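Local coordinates for protein 16S rRNA methyltransferase (Streptomyces sp. DSM 40477, PDB 3MQ2) that methylates N1 of adenine 1408 in 16S rRNA using S-adenosyl-L-methionine, which confers resistance to kanamycin, neomycin, apramycin and other aminoglycosides, at residues Val55-Asp60 / Glu91-Leu96. Sequence-based numbering, arbitrary orientation.
With SAH (S-adenosyl-L-homocysteine), chain C.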
loop_
_atom_site.group_PDB
_atom_site.type_symbol
_atom_site.label_atom_id
_atom_site.label_comp_id
_atom_site.label_asym_id
_atom_site.label_seq_id
_atom_site.Cartn_x
_atom_site.Cartn_y
_atom_site.Cartn_z
ATOM N N VAL A 55 2.589 -8.508 3.987
ATOM C CA VAL A 55 2.458 -7.725 5.207
ATOM C C VAL A 55 1.588 -6.523 4.870
ATOM O O VAL A 55 1.768 -5.897 3.828
ATOM C CB VAL A 55 3.841 -7.246 5.719
ATOM C CG1 VAL A 55 3.698 -6.447 7.018
ATOM C CG2 VAL A 55 4.767 -8.443 5.947
ATOM N N ALA A 56 0.637 -6.198 5.736
ATOM C CA ALA A 56 -0.229 -5.058 5.463
ATOM C C ALA A 56 -0.399 -4.268 6.729
ATOM O O ALA A 56 -0.530 -4.836 7.804
ATOM C CB ALA A 56 -1.590 -5.513 4.935
ATOM N N LEU A 57 -0.372 -2.949 6.616
ATOM C CA LEU A 57 -0.492 -2.149 7.824
ATOM C C LEU A 57 -1.461 -0.996 7.651
ATOM O O LEU A 57 -1.748 -0.554 6.524
ATOM C CB LEU A 57 0.876 -1.661 8.290
ATOM C CG LEU A 57 1.743 -0.946 7.263
ATOM C CD1 LEU A 57 1.363 0.516 7.218
ATOM C CD2 LEU A 57 3.215 -1.094 7.619
ATOM N N ASP A 58 -2.004 -0.538 8.775
ATOM C CA ASP A 58 -2.828 0.660 8.761
ATOM C C ASP A 58 -2.685 1.333 10.104
ATOM O O ASP A 58 -2.441 0.666 11.116
ATOM C CB ASP A 58 -4.301 0.320 8.544
ATOM C CG ASP A 58 -5.099 1.507 8.033
ATOM O OD1 ASP A 58 -5.253 1.623 6.797
ATOM O OD2 ASP A 58 -5.552 2.337 8.856
ATOM N N ALA A 59 -2.865 2.649 10.106
ATOM C CA ALA A 59 -2.830 3.422 11.357
ATOM C C ALA A 59 -4.012 3.088 12.259
ATOM O O ALA A 59 -3.938 3.254 13.482
ATOM C CB ALA A 59 -2.829 4.903 11.041
ATOM N N ASP A 60 -5.115 2.636 11.660
ATOM C CA ASP A 60 -6.339 2.359 12.415
ATOM C C ASP A 60 -6.573 0.852 12.574
ATOM O O ASP A 60 -6.991 0.185 11.628
ATOM C CB ASP A 60 -7.537 3.004 11.706
ATOM C CG ASP A 60 -8.857 2.770 12.433
ATOM O OD1 ASP A 60 -8.905 1.957 13.381
ATOM O OD2 ASP A 60 -9.859 3.403 12.043
ATOM N N GLU A 91 4.360 7.151 8.809
ATOM C CA GLU A 91 5.381 7.988 9.433
ATOM C C GLU A 91 6.310 7.178 10.330
ATOM O O GLU A 91 7.482 7.521 10.502
ATOM C CB GLU A 91 4.726 9.094 10.268
ATOM C CG GLU A 91 4.093 10.217 9.450
ATOM C CD GLU A 91 2.661 9.951 9.047
ATOM O OE1 GLU A 91 2.172 8.811 9.225
ATOM O OE2 GLU A 91 2.023 10.898 8.541
ATOM N N ARG A 92 5.771 6.119 10.928
ATOM C CA ARG A 92 6.535 5.280 11.848
ATOM C C ARG A 92 6.394 3.816 11.479
ATOM O O ARG A 92 5.763 3.034 12.181
ATOM C CB ARG A 92 6.073 5.487 13.286
ATOM C CG ARG A 92 6.416 6.847 13.862
ATOM C CD ARG A 92 5.998 6.884 15.317
ATOM N NE ARG A 92 6.432 8.100 15.985
ATOM C CZ ARG A 92 6.319 8.291 17.292
ATOM N NH1 ARG A 92 5.769 7.349 18.046
ATOM N NH2 ARG A 92 6.734 9.423 17.832
ATOM N N LEU A 93 6.993 3.453 10.354
ATOM C CA LEU A 93 6.860 2.101 9.843
ATOM C C LEU A 93 7.495 1.082 10.785
ATOM O O LEU A 93 8.440 1.389 11.509
ATOM C CB LEU A 93 7.502 2.015 8.455
ATOM C CG LEU A 93 6.705 2.770 7.394
ATOM C CD1 LEU A 93 7.547 3.004 6.154
ATOM C CD2 LEU A 93 5.439 2.010 7.043
ATOM N N PRO A 94 6.990 -0.154 10.754
ATOM C CA PRO A 94 7.609 -1.247 11.507
ATOM C C PRO A 94 9.025 -1.491 10.989
ATOM O O PRO A 94 9.366 -1.065 9.881
ATOM C CB PRO A 94 6.714 -2.455 11.178
ATOM C CG PRO A 94 5.465 -1.885 10.601
ATOM C CD PRO A 94 5.864 -0.616 9.929
ATOM N N PRO A 95 9.849 -2.171 11.792
ATOM C CA PRO A 95 11.239 -2.464 11.443
ATOM C C PRO A 95 11.330 -3.560 10.387
ATOM O O PRO A 95 11.917 -4.617 10.626
ATOM C CB PRO A 95 11.833 -2.934 12.776
ATOM C CG PRO A 95 10.692 -3.538 13.494
ATOM C CD PRO A 95 9.480 -2.718 13.109
ATOM N N LEU A 96 10.726 -3.306 9.228
ATOM C CA LEU A 96 10.783 -4.228 8.103
ATOM C C LEU A 96 12.031 -3.948 7.278
ATOM O O LEU A 96 12.489 -2.815 7.189
ATOM C CB LEU A 96 9.533 -4.061 7.228
ATOM C CG LEU A 96 8.185 -4.425 7.860
ATOM C CD1 LEU A 96 7.026 -3.778 7.114
ATOM C CD2 LEU A 96 8.017 -5.930 7.898
HETATM N N SAH C . -5.747 0.785 0.562
HETATM C CA SAH C . -7.023 0.503 1.197
HETATM C CB SAH C . -7.466 1.664 2.086
HETATM C CG SAH C . -7.297 3.041 1.452
HETATM S SD SAH C . -8.176 4.315 2.390
HETATM C C SAH C . -8.063 0.230 0.129
HETATM O O SAH C . -9.198 -0.142 0.428
HETATM O OXT SAH C . -7.774 0.387 -1.057
HETATM C "C5'" SAH C . -6.559 4.950 2.904
HETATM C "C4'" SAH C . -6.053 4.258 4.165
HETATM O "O4'" SAH C . -4.783 4.780 4.495
HETATM C "C3'" SAH C . -6.945 4.499 5.384
HETATM O "O3'" SAH C . -7.256 3.263 5.978
HETATM C "C2'" SAH C . -6.112 5.291 6.367
HETATM O "O2'" SAH C . -6.319 4.842 7.695
HETATM C "C1'" SAH C . -4.707 4.982 5.894
HETATM N N9 SAH C . -3.727 6.040 6.170
HETATM C C8 SAH C . -3.793 7.379 5.886
HETATM N N7 SAH C . -2.637 7.957 6.315
HETATM C C5 SAH C . -1.852 6.988 6.855
HETATM C C6 SAH C . -0.591 7.004 7.434
HETATM N N6 SAH C . 0.097 8.137 7.539
HETATM N N1 SAH C . -0.055 5.823 7.893
HETATM C C2 SAH C . -0.751 4.637 7.786
HETATM N N3 SAH C . -2.006 4.621 7.221
HETATM C C4 SAH C . -2.528 5.783 6.761
#
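One methyl group, CD2 of Leu-57, enters two of the three close side-chain pairs between 55-60 and 91-96, and no hydrogen bond joins them. It lies 3.5 Å from CD of Pro-94 and 3.8 Å from CG of Pro-94, the two side chains crossing at a slant. CD2 of Leu-93 is 3.9 Å from the same Leu-57 methyl. The Leu-57 side chain leaves its backbone facing 91-96, and its CG stands between the backbone N and the carbonyl carbon (chi1 52°). Further along, CG1 of Val-55 meets CD1 of Leu-96 more loosely, at 4.3 Å. Leu-32, Leu-86 and Phe-20 add to this apolar cluster.

The seven-stranded sheet, order 3-2-1-4-5-7-6, is that of the Rossmann-like class I methyltransferases. Residues 55-58 end strand 52-58, second from the edge. The loop between strands 83-87 and 99-105 contains 91-96. Both segments also hold S-adenosyl-L-homocysteine, at separate parts of the ligand. The Asp-58 carboxylate grips the ribose with both oxygens: O3' donates to OD1 at 2.7 Å and O2' to OD2 at 2.9 Å. OD1 also accepts from Gly-37 N. OD2 uses its anti lone pair for the backbone N of Asp-60 (165° at the hydrogen), which closes an Asx turn and should help to hold the carboxylate in place. Glu-91 takes the adenine end. Its chain bends at chi2 (87°), and OE1 accepts from N6 of the ligand at 2.8 Å, while OE2 is hydrogen-bonded to Ser-110 OG.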